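Local coordinates for glutathione S-transferase (Agrobacterium tumefaciens, PDB 2YCD), which probably conjugates glutathione to electrophilic compounds such as herbicides, and binds the glutathione conjugate S-(p-nitrobenzyl)glutathione, at residues Val38-Glu43 / Leu180-Leu185; Leu42-Gln47 / Lys208-Phe213; Ala113-Ala118 / Phe174-Ile179; Asp158-Trp163 / Gly198-Tyr203. One frame throughout, in Å; residues are numbered along the deposited sequence.

Overall arrangement
The four contacts run across the glutathione transferase chain from the thioredoxin-like N-terminal domain into the all-helical C-terminal domain. Interactions 1 and 2 start on the same helix, 35-45, and join it to helices 176-185 and 211-225; both cross the domain boundary, their centres about 9 Å apart. Interaction 3, nested along the chain inside the loops closed by both, sets helix 176-185 against helix 105-135, about 9 Å between centres from interaction 1. Interaction 4, between helices 142-164 and 198-208, lies furthest out, about 23 Å from interaction 2 between centres. Helix 176-185, shared by interactions 1 and 3, thus links both domains, while interactions 3 and 4 also touch the second subunit.

Interaction 1: residues Val38-Glu43 / Leu180-Leu185; sequences VRWALE and LMICVL
Two helical segments face each other here with their backbones well apart, the closest CA atoms, those of W40 and C183, lying 9.5 Å from one another. One large side chain, the indole of W40, bridges the gap. Its CG stands anti to the backbone N (chi1 -174°), which sends the six-membered ring out toward helix 176-185, benzo edge first. C183 meets that edge in the plane of the ring: SG lies 3.6 Å from CE3 of W40 and 4.9 Å from the centroid of the six-membered ring, 90° off the ring normal, a Cys sulfur-aromatic contact made at the rim and not over a face. Further round the same edge, CG2 of I182 packs 3.9 Å from CZ3 of W40, and the I182 side chain runs at about a right angle to the indole. The contact joins the two domains of the glutathione transferase fold, helix 35-45 belonging to the thioredoxin-like N-terminal domain and helix 176-185 to the helical C-terminal one. The C183 side chain is about 9 Å from the bound S-(p-nitrobenzyl)glutathione. At the other end of the indole, NE1 of W40 is hydrogen-bonded to OE2 of E44 one turn later, which helps to fix the rotation of the ring, and F213 of helix 211-225 meets W40 edge to face. I182 also packs against Y203 of helix 198-208.

Interaction 2: residues Leu42-Gln47 / Lys208-Phe213; sequences LEEVGQ and KARPAF. With PO4 (phosphate ion), chain C.
E44 and R210 meet with their side chains at about a right angle, their carboxylate and guanidinium planes 30° apart, in a side-on, two-pronged salt bridge. NE of R210 donates to OE2 of E44 at 2.9 Å, almost straight at 178°, and NH2 of R210 reaches OE1 of E44 at 3.0 Å. Both carboxylate oxygens are taken on their syn sides and lie close to the guanidinium plane, though the nitrogens stand well out of the carboxylate plane. The E44 chain bends at its CB-CG bond and the R210 chain at chi3 (63°), which brings the two flat groups together. NH2 and NH1 of R210 also hold a phosphate ion, probably from the crystallisation liquor, most closely through NH2 to O4 of the phosphate at 2.8 Å. The guanidinium is therefore shared between two anions at its edges, while F174 makes a cation-pi contact with it. OE2 of E44 also accepts from a water that in turn accepts from the backbone N of A212, at the start of helix 211-225. Beside this polar cluster the CB of A212 packs 3.4 Å from OE2 of E44 and 3.7 Å from CB of E43, whose carboxylate forms a salt bridge with R215. G46, with positive phi, ends helix 35-45 in a Schellman motif. The contact thus ties the C-terminal end of this N-terminal-domain helix to the beginning of helix 211-225, with L42 and V45 packing on I93 of helix 86-96.

Interaction 3: residues Ala113-Ala118 / Phe174-Ile179; sequences AWMFAA and FSAADI
A177 and A176 give helix 176-185 a small-residue surface against which W114 and M115 of helix 105-135 pack, and a capping box opens that helix inside the C-terminal domain of the transferase. F174, ahead of the box, meets W169 edge to face. S175 is the N-cap: its OG accepts from the backbone N of A177 at 3.0 Å, while its own N donates to OD2 of D178 at 2.9 Å, using the anti lone pair of that oxygen. A176 follows, its CB 3.9 Å from SD of M115; the bend at chi3 (71°) of M115 turns the CE methyl back to the same distance from that CB. A177 sits closest to helix 105-135, its CA 4.4 Å from that of M115. D178 points its CB away from this helix, and its OD1 is hydrogen-bonded to L170 N and probably to Y203 OH. I179 packs instead on P37, W40 and A41. Around the contact, helix 105-135 also meets the second subunit, where F116 stacks on F116 of that chain. Between residues 113-118 and 174-179 the closest approach is CB of W114 to CB of A177, 3.5 Å.

Interaction 4: residues Asp158-Trp163 / Gly198-Tyr203; sequences DELSAW and GNLLAY
OG of S161 donates to OD1 of N199 at 2.6 Å, the shorter of the two polar bonds between these segments. A second bond runs the other way, from ND2 of N199 to the backbone O of S161 at 2.9 Å and 163°, and the two together pair the asparagine amide with one serine residue, hydroxyl and carbonyl alike. The carbonyl oxygen of S161 lies near the amide plane of N199, whereas the amide nitrogen stands tilted out of the S161 carbonyl plane. N199 holds this pose with CG between its backbone N and carbonyl carbon (chi1 72°), and its ND2 also bonds to the carbonyl of G165, so both ends of the amide are engaged and its rotation is fixed. This polar pair sits where segments 158-163 and 198-203 cross at 76°, the segment axes 9.3 Å apart at closest, within the all-helical C-terminal domain of the glutathione transferase fold. Beside it L200 supplies the apolar half: its CD2 methyl lies 3.9 Å from CA of S161 and just as far from CG of L160, and the two leucines meet at a slant. L160 carries its CG anti to the backbone N, which brings the branch round toward L200. L157 and L164 of helix 142-164 also pack on L200. Y203, further along helix 198-208, packs on M181 and L185 of helix 176-185, and on helix 142-164 W163 meets W114 and packs on P69 of the second subunit.

Interaction 1: residues Val38-Glu43 / Leu180-Leu185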
# COMPACT_ATOMS: atom_id res chain seq x y z
N VAL A 38 1.18 -14.43 1.80
CA VAL A 38 0.37 -15.21 0.88
C VAL A 38 0.25 -16.68 1.34
O VAL A 38 -0.84 -17.24 1.36
CB VAL A 38 0.97 -15.13 -0.55
CG1 VAL A 38 0.21 -16.06 -1.50
CG2 VAL A 38 0.93 -13.68 -1.06
N ARG A 39 1.38 -17.31 1.67
CA ARG A 39 1.39 -18.67 2.20
C ARG A 39 0.51 -18.77 3.44
O ARG A 39 -0.26 -19.73 3.60
CB ARG A 39 2.81 -19.09 2.56
CG ARG A 39 3.78 -19.24 1.39
CD ARG A 39 5.14 -19.60 1.99
NE ARG A 39 6.22 -19.88 1.03
CZ ARG A 39 6.45 -21.09 0.52
NH1 ARG A 39 5.62 -22.11 0.76
NH2 ARG A 39 7.49 -21.27 -0.27
N TRP A 40 0.65 -17.81 4.34
CA TRP A 40 -0.13 -17.81 5.58
C TRP A 40 -1.63 -17.70 5.29
O TRP A 40 -2.45 -18.47 5.85
CB TRP A 40 0.40 -16.68 6.47
CG TRP A 40 -0.20 -16.59 7.87
CD1 TRP A 40 -1.10 -17.46 8.46
CD2 TRP A 40 0.08 -15.59 8.85
NE1 TRP A 40 -1.39 -17.04 9.74
CE2 TRP A 40 -0.69 -15.89 10.00
CE3 TRP A 40 0.89 -14.44 8.86
CZ2 TRP A 40 -0.67 -15.08 11.15
CZ3 TRP A 40 0.92 -13.64 10.00
CH2 TRP A 40 0.15 -13.97 11.14
N ALA A 41 -2.03 -16.82 4.38
CA ALA A 41 -3.43 -16.72 4.00
C ALA A 41 -3.97 -18.04 3.44
O ALA A 41 -5.07 -18.48 3.80
CB ALA A 41 -3.64 -15.58 3.00
N LEU A 42 -3.21 -18.65 2.53
CA LEU A 42 -3.62 -19.95 1.97
C LEU A 42 -3.77 -21.01 3.06
O LEU A 42 -4.73 -21.79 3.05
CB LEU A 42 -2.64 -20.41 0.89
CG LEU A 42 -2.63 -19.52 -0.36
CD1 LEU A 42 -1.36 -19.73 -1.19
CD2 LEU A 42 -3.88 -19.75 -1.22
N GLU A 43 -2.85 -21.04 4.01
CA GLU A 43 -2.96 -22.01 5.10
C GLU A 43 -4.14 -21.74 6.04
O GLU A 43 -4.78 -22.69 6.51
CB GLU A 43 -1.64 -22.10 5.87
CG GLU A 43 -0.51 -22.78 5.08
CD GLU A 43 -0.77 -24.27 4.86
OE1 GLU A 43 -1.70 -24.82 5.46
OE2 GLU A 43 -0.01 -24.87 4.07
N LEU A 180 -1.25 -9.29 7.14
CA LEU A 180 -0.38 -8.28 6.53
C LEU A 180 0.37 -7.47 7.57
O LEU A 180 1.58 -7.21 7.44
CB LEU A 180 -1.19 -7.37 5.60
CG LEU A 180 -1.77 -8.07 4.36
CD1 LEU A 180 -2.70 -7.12 3.62
CD2 LEU A 180 -0.66 -8.60 3.43
N MET A 181 -0.32 -7.09 8.65
CA MET A 181 0.31 -6.27 9.68
C MET A 181 1.41 -7.02 10.44
O MET A 181 2.49 -6.46 10.69
CB MET A 181 -0.73 -5.74 10.66
CG MET A 181 -0.16 -4.74 11.69
SD MET A 181 0.28 -3.14 10.97
CE MET A 181 -1.35 -2.40 10.77
N ILE A 182 1.15 -8.27 10.80
CA ILE A 182 2.15 -9.04 11.51
C ILE A 182 3.37 -9.33 10.64
O ILE A 182 4.50 -9.25 11.10
CB ILE A 182 1.52 -10.29 12.15
CG1 ILE A 182 0.65 -9.83 13.32
CG2 ILE A 182 2.61 -11.26 12.66
CD1 ILE A 182 -0.27 -10.90 13.90
N CYS A 183 3.16 -9.65 9.36
CA CYS A 183 4.31 -9.89 8.50
C CYS A 183 5.16 -8.63 8.31
O CYS A 183 6.39 -8.73 8.26
CB CYS A 183 3.88 -10.48 7.15
SG CYS A 183 3.27 -12.19 7.25
N VAL A 184 4.52 -7.47 8.26
CA VAL A 184 5.24 -6.19 8.21
C VAL A 184 6.04 -5.97 9.51
O VAL A 184 7.24 -5.66 9.49
CB VAL A 184 4.24 -5.02 7.89
CG1 VAL A 184 4.79 -3.66 8.30
CG2 VAL A 184 3.82 -5.04 6.40
N LEU A 185 5.38 -6.13 10.65
CA LEU A 185 6.03 -5.88 11.94
C LEU A 185 7.20 -6.83 12.18
O LEU A 185 8.17 -6.44 12.84
CB LEU A 185 5.01 -6.01 13.09
CG LEU A 185 3.98 -4.89 13.18
CD1 LEU A 185 2.91 -5.26 14.19
CD2 LEU A 185 4.64 -3.57 13.56

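Interaction 2: residues Leu42-Gln47 / Lys208-Phe213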
# COMPACT_ATOMS: atom_id res chain seq x y z
N LEU A 42 -3.21 -18.65 2.53
CA LEU A 42 -3.62 -19.95 1.97
C LEU A 42 -3.77 -21.01 3.06
O LEU A 42 -4.73 -21.79 3.05
CB LEU A 42 -2.64 -20.41 0.89
CG LEU A 42 -2.63 -19.52 -0.36
CD1 LEU A 42 -1.36 -19.73 -1.19
CD2 LEU A 42 -3.88 -19.75 -1.22
N GLU A 43 -2.85 -21.04 4.01
CA GLU A 43 -2.96 -22.01 5.10
C GLU A 43 -4.14 -21.74 6.04
O GLU A 43 -4.78 -22.69 6.51
CB GLU A 43 -1.64 -22.10 5.87
CG GLU A 43 -0.51 -22.78 5.08
CD GLU A 43 -0.77 -24.27 4.86
OE1 GLU A 43 -1.70 -24.82 5.46
OE2 GLU A 43 -0.01 -24.87 4.07
N GLU A 44 -4.46 -20.47 6.27
CA GLU A 44 -5.61 -20.12 7.13
C GLU A 44 -6.92 -20.61 6.51
O GLU A 44 -7.81 -21.05 7.23
CB GLU A 44 -5.68 -18.61 7.41
CG GLU A 44 -4.61 -18.10 8.38
CD GLU A 44 -4.91 -18.39 9.85
OE1 GLU A 44 -6.07 -18.74 10.19
OE2 GLU A 44 -3.97 -18.25 10.65
N VAL A 45 -7.03 -20.54 5.18
CA VAL A 45 -8.27 -20.95 4.53
C VAL A 45 -8.26 -22.43 4.11
O VAL A 45 -9.28 -22.95 3.64
CB VAL A 45 -8.67 -20.02 3.34
CG1 VAL A 45 -8.74 -18.55 3.80
CG2 VAL A 45 -7.71 -20.17 2.16
N GLY A 46 -7.13 -23.11 4.29
CA GLY A 46 -7.04 -24.53 3.98
C GLY A 46 -6.98 -24.80 2.48
O GLY A 46 -7.49 -25.82 2.01
N GLN A 47 -6.36 -23.90 1.73
CA GLN A 47 -6.19 -24.09 0.28
C GLN A 47 -4.80 -24.65 -0.06
O GLN A 47 -3.80 -23.95 0.10
CB GLN A 47 -6.39 -22.76 -0.44
CG GLN A 47 -6.05 -22.81 -1.92
CD GLN A 47 -7.00 -23.68 -2.68
OE1 GLN A 47 -8.20 -23.42 -2.71
NE2 GLN A 47 -6.48 -24.75 -3.29
N LYS A 208 2.12 -15.54 15.35
CA LYS A 208 3.12 -16.58 15.10
C LYS A 208 2.76 -17.91 15.75
O LYS A 208 3.23 -18.96 15.30
CB LYS A 208 4.50 -16.12 15.60
CG LYS A 208 5.08 -14.95 14.79
CD LYS A 208 6.32 -14.31 15.43
CE LYS A 208 7.44 -15.28 15.67
NZ LYS A 208 8.61 -14.55 16.27
N ALA A 209 1.91 -17.88 16.78
CA ALA A 209 1.49 -19.11 17.45
C ALA A 209 0.37 -19.84 16.72
O ALA A 209 0.04 -20.97 17.06
CB ALA A 209 1.08 -18.80 18.89
N ARG A 210 -0.24 -19.22 15.71
CA ARG A 210 -1.33 -19.90 15.00
C ARG A 210 -0.80 -21.06 14.15
O ARG A 210 0.23 -20.94 13.49
CB ARG A 210 -2.10 -18.90 14.14
CG ARG A 210 -2.78 -17.81 14.97
CD ARG A 210 -3.50 -16.78 14.09
NE ARG A 210 -4.60 -17.35 13.30
CZ ARG A 210 -5.86 -17.45 13.73
NH1 ARG A 210 -6.20 -17.03 14.95
NH2 ARG A 210 -6.79 -17.98 12.95
N PRO A 211 -1.52 -22.19 14.11
CA PRO A 211 -1.01 -23.33 13.33
C PRO A 211 -0.80 -23.03 11.85
O PRO A 211 0.14 -23.57 11.25
CB PRO A 211 -2.10 -24.41 13.52
CG PRO A 211 -2.84 -23.98 14.75
CD PRO A 211 -2.75 -22.50 14.85
N ALA A 212 -1.65 -22.20 11.25
CA ALA A 212 -1.45 -21.84 9.84
C ALA A 212 -0.16 -21.06 9.64
O ALA A 212 0.48 -21.19 8.60
CB ALA A 212 -2.64 -21.04 9.31
N PHE A 213 0.21 -20.21 10.61
CA PHE A 213 1.47 -19.49 10.50
C PHE A 213 2.63 -20.50 10.47
O PHE A 213 3.54 -20.38 9.64
CB PHE A 213 1.68 -18.52 11.67
CG PHE A 213 2.98 -17.76 11.58
CD1 PHE A 213 4.18 -18.31 12.03
CD2 PHE A 213 3.01 -16.49 11.01
CE1 PHE A 213 5.39 -17.59 11.90
CE2 PHE A 213 4.19 -15.78 10.90
CZ PHE A 213 5.38 -16.32 11.35
P PO4 C . -9.58 -18.64 15.55
O1 PO4 C . -8.74 -18.02 16.64
O2 PO4 C . -9.22 -20.11 15.43
O3 PO4 C . -11.05 -18.52 15.87
O4 PO4 C . -9.31 -17.95 14.23
O HOH W 1 -4.07 -20.87 12.22

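Interaction 3: residues Ala113-Ala118 / Phe174-Ile179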
# COMPACT_ATOMS: atom_id res chain seq x y z
N ALA A 113 -9.48 -1.29 5.53
CA ALA A 113 -8.68 -0.15 5.99
C ALA A 113 -7.36 -0.61 6.64
O ALA A 113 -6.29 -0.07 6.34
CB ALA A 113 -9.49 0.75 6.94
N TRP A 114 -7.43 -1.60 7.53
CA TRP A 114 -6.23 -2.05 8.23
C TRP A 114 -5.27 -2.81 7.31
O TRP A 114 -4.06 -2.75 7.52
CB TRP A 114 -6.59 -2.86 9.49
CG TRP A 114 -6.95 -1.93 10.63
CD1 TRP A 114 -8.18 -1.71 11.16
CD2 TRP A 114 -6.05 -1.04 11.31
NE1 TRP A 114 -8.10 -0.76 12.17
CE2 TRP A 114 -6.80 -0.34 12.28
CE3 TRP A 114 -4.68 -0.82 11.24
CZ2 TRP A 114 -6.22 0.61 13.14
CZ3 TRP A 114 -4.10 0.14 12.09
CH2 TRP A 114 -4.87 0.82 13.03
N MET A 115 -5.78 -3.49 6.29
CA MET A 115 -4.91 -4.09 5.26
C MET A 115 -4.08 -3.00 4.56
O MET A 115 -2.85 -3.12 4.44
CB MET A 115 -5.72 -4.89 4.23
CG MET A 115 -6.40 -6.13 4.83
SD MET A 115 -7.53 -6.93 3.66
CE MET A 115 -6.33 -7.64 2.51
N PHE A 116 -4.74 -1.93 4.13
CA PHE A 116 -4.02 -0.80 3.54
C PHE A 116 -3.09 -0.10 4.53
O PHE A 116 -1.99 0.30 4.16
CB PHE A 116 -4.97 0.19 2.87
CG PHE A 116 -5.46 -0.25 1.50
CD1 PHE A 116 -6.58 -1.07 1.36
CD2 PHE A 116 -4.79 0.15 0.36
CE1 PHE A 116 -7.03 -1.46 0.10
CE2 PHE A 116 -5.22 -0.24 -0.91
CZ PHE A 116 -6.35 -1.05 -1.04
N ALA A 117 -3.51 0.04 5.78
CA ALA A 117 -2.65 0.68 6.78
C ALA A 117 -1.36 -0.10 7.02
O ALA A 117 -0.29 0.49 7.16
CB ALA A 117 -3.39 0.86 8.09
N ALA A 118 -1.46 -1.42 7.08
CA ALA A 118 -0.26 -2.24 7.23
C ALA A 118 0.74 -1.90 6.14
O ALA A 118 1.93 -1.77 6.40
CB ALA A 118 -0.63 -3.74 7.17
N PHE A 174 -9.61 -12.60 14.05
CA PHE A 174 -8.42 -12.68 13.22
C PHE A 174 -8.81 -12.46 11.75
O PHE A 174 -9.82 -12.99 11.28
CB PHE A 174 -7.74 -14.05 13.40
CG PHE A 174 -6.50 -14.21 12.57
CD1 PHE A 174 -5.28 -13.72 13.02
CD2 PHE A 174 -6.56 -14.83 11.33
CE1 PHE A 174 -4.14 -13.86 12.22
CE2 PHE A 174 -5.44 -14.97 10.56
CZ PHE A 174 -4.24 -14.49 10.99
N SER A 175 -8.00 -11.68 11.03
CA SER A 175 -8.33 -11.35 9.64
C SER A 175 -7.10 -11.21 8.75
O SER A 175 -5.95 -11.24 9.20
CB SER A 175 -9.11 -10.03 9.58
OG SER A 175 -8.24 -8.92 9.75
N ALA A 176 -7.37 -11.03 7.46
CA ALA A 176 -6.32 -10.69 6.51
C ALA A 176 -5.52 -9.45 6.92
O ALA A 176 -4.34 -9.34 6.55
CB ALA A 176 -6.91 -10.51 5.12
N ALA A 177 -6.13 -8.52 7.65
CA ALA A 177 -5.37 -7.36 8.11
C ALA A 177 -4.26 -7.79 9.06
O ALA A 177 -3.15 -7.23 9.04
CB ALA A 177 -6.28 -6.31 8.78
N ASP A 178 -4.55 -8.76 9.93
CA ASP A 178 -3.54 -9.21 10.87
C ASP A 178 -2.41 -9.93 10.17
O ASP A 178 -1.24 -9.79 10.55
CB ASP A 178 -4.16 -10.07 11.99
CG ASP A 178 -5.26 -9.34 12.72
OD1 ASP A 178 -4.98 -8.34 13.42
OD2 ASP A 178 -6.41 -9.79 12.55
N ILE A 179 -2.73 -10.71 9.14
CA ILE A 179 -1.68 -11.36 8.36
C ILE A 179 -0.71 -10.31 7.81
O ILE A 179 0.51 -10.42 7.98
CB ILE A 179 -2.27 -12.20 7.22
CG1 ILE A 179 -3.05 -13.41 7.78
CG2 ILE A 179 -1.16 -12.63 6.23
CD1 ILE A 179 -3.66 -14.31 6.68

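Interaction 4: residues Asp158-Trp163 / Gly198-Tyr203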
# COMPACT_ATOMS: atom_id res chain seq x y z
N ASP A 158 4.22 4.12 18.45
CA ASP A 158 3.46 4.72 19.56
C ASP A 158 1.98 4.77 19.18
O ASP A 158 1.11 4.37 19.93
CB ASP A 158 3.90 6.16 19.87
CG ASP A 158 5.27 6.25 20.53
OD1 ASP A 158 5.79 5.24 21.06
OD2 ASP A 158 5.83 7.38 20.51
N GLU A 159 1.70 5.30 17.99
CA GLU A 159 0.32 5.44 17.52
C GLU A 159 -0.39 4.10 17.36
O GLU A 159 -1.55 3.92 17.78
CB GLU A 159 0.31 6.25 16.21
CG GLU A 159 0.66 7.73 16.44
CD GLU A 159 1.27 8.43 15.24
OE1 GLU A 159 1.44 7.82 14.16
OE2 GLU A 159 1.60 9.63 15.36
N LEU A 160 0.29 3.13 16.75
CA LEU A 160 -0.31 1.82 16.56
C LEU A 160 -0.58 1.11 17.89
O LEU A 160 -1.62 0.48 18.08
CB LEU A 160 0.62 0.95 15.69
CG LEU A 160 0.09 -0.46 15.38
CD1 LEU A 160 -1.19 -0.40 14.56
CD2 LEU A 160 1.15 -1.30 14.66
N SER A 161 0.38 1.23 18.80
CA SER A 161 0.28 0.60 20.12
C SER A 161 -0.88 1.19 20.93
O SER A 161 -1.65 0.45 21.55
CB SER A 161 1.60 0.79 20.85
OG SER A 161 1.51 0.28 22.18
N ALA A 162 -1.02 2.52 20.87
CA ALA A 162 -2.09 3.18 21.61
C ALA A 162 -3.43 2.76 21.05
O ALA A 162 -4.39 2.52 21.79
CB ALA A 162 -1.93 4.68 21.52
N TRP A 163 -3.51 2.67 19.74
CA TRP A 163 -4.77 2.30 19.15
C TRP A 163 -5.14 0.83 19.48
O TRP A 163 -6.30 0.52 19.79
CB TRP A 163 -4.78 2.61 17.65
CG TRP A 163 -6.10 2.32 17.09
CD1 TRP A 163 -7.17 3.17 16.96
CD2 TRP A 163 -6.55 1.04 16.65
NE1 TRP A 163 -8.24 2.49 16.44
CE2 TRP A 163 -7.89 1.18 16.25
CE3 TRP A 163 -5.94 -0.21 16.56
CZ2 TRP A 163 -8.63 0.11 15.76
CZ3 TRP A 163 -6.69 -1.26 16.08
CH2 TRP A 163 -8.01 -1.10 15.67
N GLY A 198 5.24 -3.54 24.37
CA GLY A 198 4.80 -4.83 24.86
C GLY A 198 3.57 -5.37 24.15
O GLY A 198 3.53 -6.56 23.84
N ASN A 199 2.57 -4.53 23.90
CA ASN A 199 1.36 -5.03 23.26
C ASN A 199 1.57 -5.39 21.78
O ASN A 199 0.98 -6.33 21.30
CB ASN A 199 0.11 -4.14 23.51
CG ASN A 199 0.15 -2.82 22.75
OD1 ASN A 199 1.21 -2.32 22.37
ND2 ASN A 199 -1.01 -2.23 22.60
N LEU A 200 2.47 -4.68 21.10
CA LEU A 200 2.79 -5.03 19.72
C LEU A 200 3.58 -6.33 19.63
O LEU A 200 3.32 -7.16 18.75
CB LEU A 200 3.54 -3.88 19.03
CG LEU A 200 2.83 -2.53 18.90
CD1 LEU A 200 3.67 -1.60 18.06
CD2 LEU A 200 1.43 -2.67 18.33
N LEU A 201 4.54 -6.52 20.53
CA LEU A 201 5.29 -7.76 20.62
C LEU A 201 4.35 -8.94 20.87
O LEU A 201 4.45 -9.98 20.22
CB LEU A 201 6.29 -7.66 21.76
CG LEU A 201 7.18 -8.90 21.95
CD1 LEU A 201 7.93 -9.21 20.66
CD2 LEU A 201 8.14 -8.64 23.10
N ALA A 202 3.43 -8.79 21.82
CA ALA A 202 2.48 -9.84 22.16
C ALA A 202 1.55 -10.14 20.98
O ALA A 202 1.18 -11.29 20.75
CB ALA A 202 1.68 -9.47 23.41
N TYR A 203 1.17 -9.08 20.26
CA TYR A 203 0.34 -9.20 19.06
C TYR A 203 1.04 -10.04 17.98
O TYR A 203 0.48 -11.00 17.46
CB TYR A 203 -0.01 -7.79 18.58
CG TYR A 203 -0.68 -7.69 17.22
CD1 TYR A 203 -1.97 -8.15 17.02
CD2 TYR A 203 -0.01 -7.13 16.14
CE1 TYR A 203 -2.59 -8.05 15.78
CE2 TYR A 203 -0.61 -7.01 14.90
CZ TYR A 203 -1.90 -7.47 14.71
OH TYR A 203 -2.48 -7.38 13.47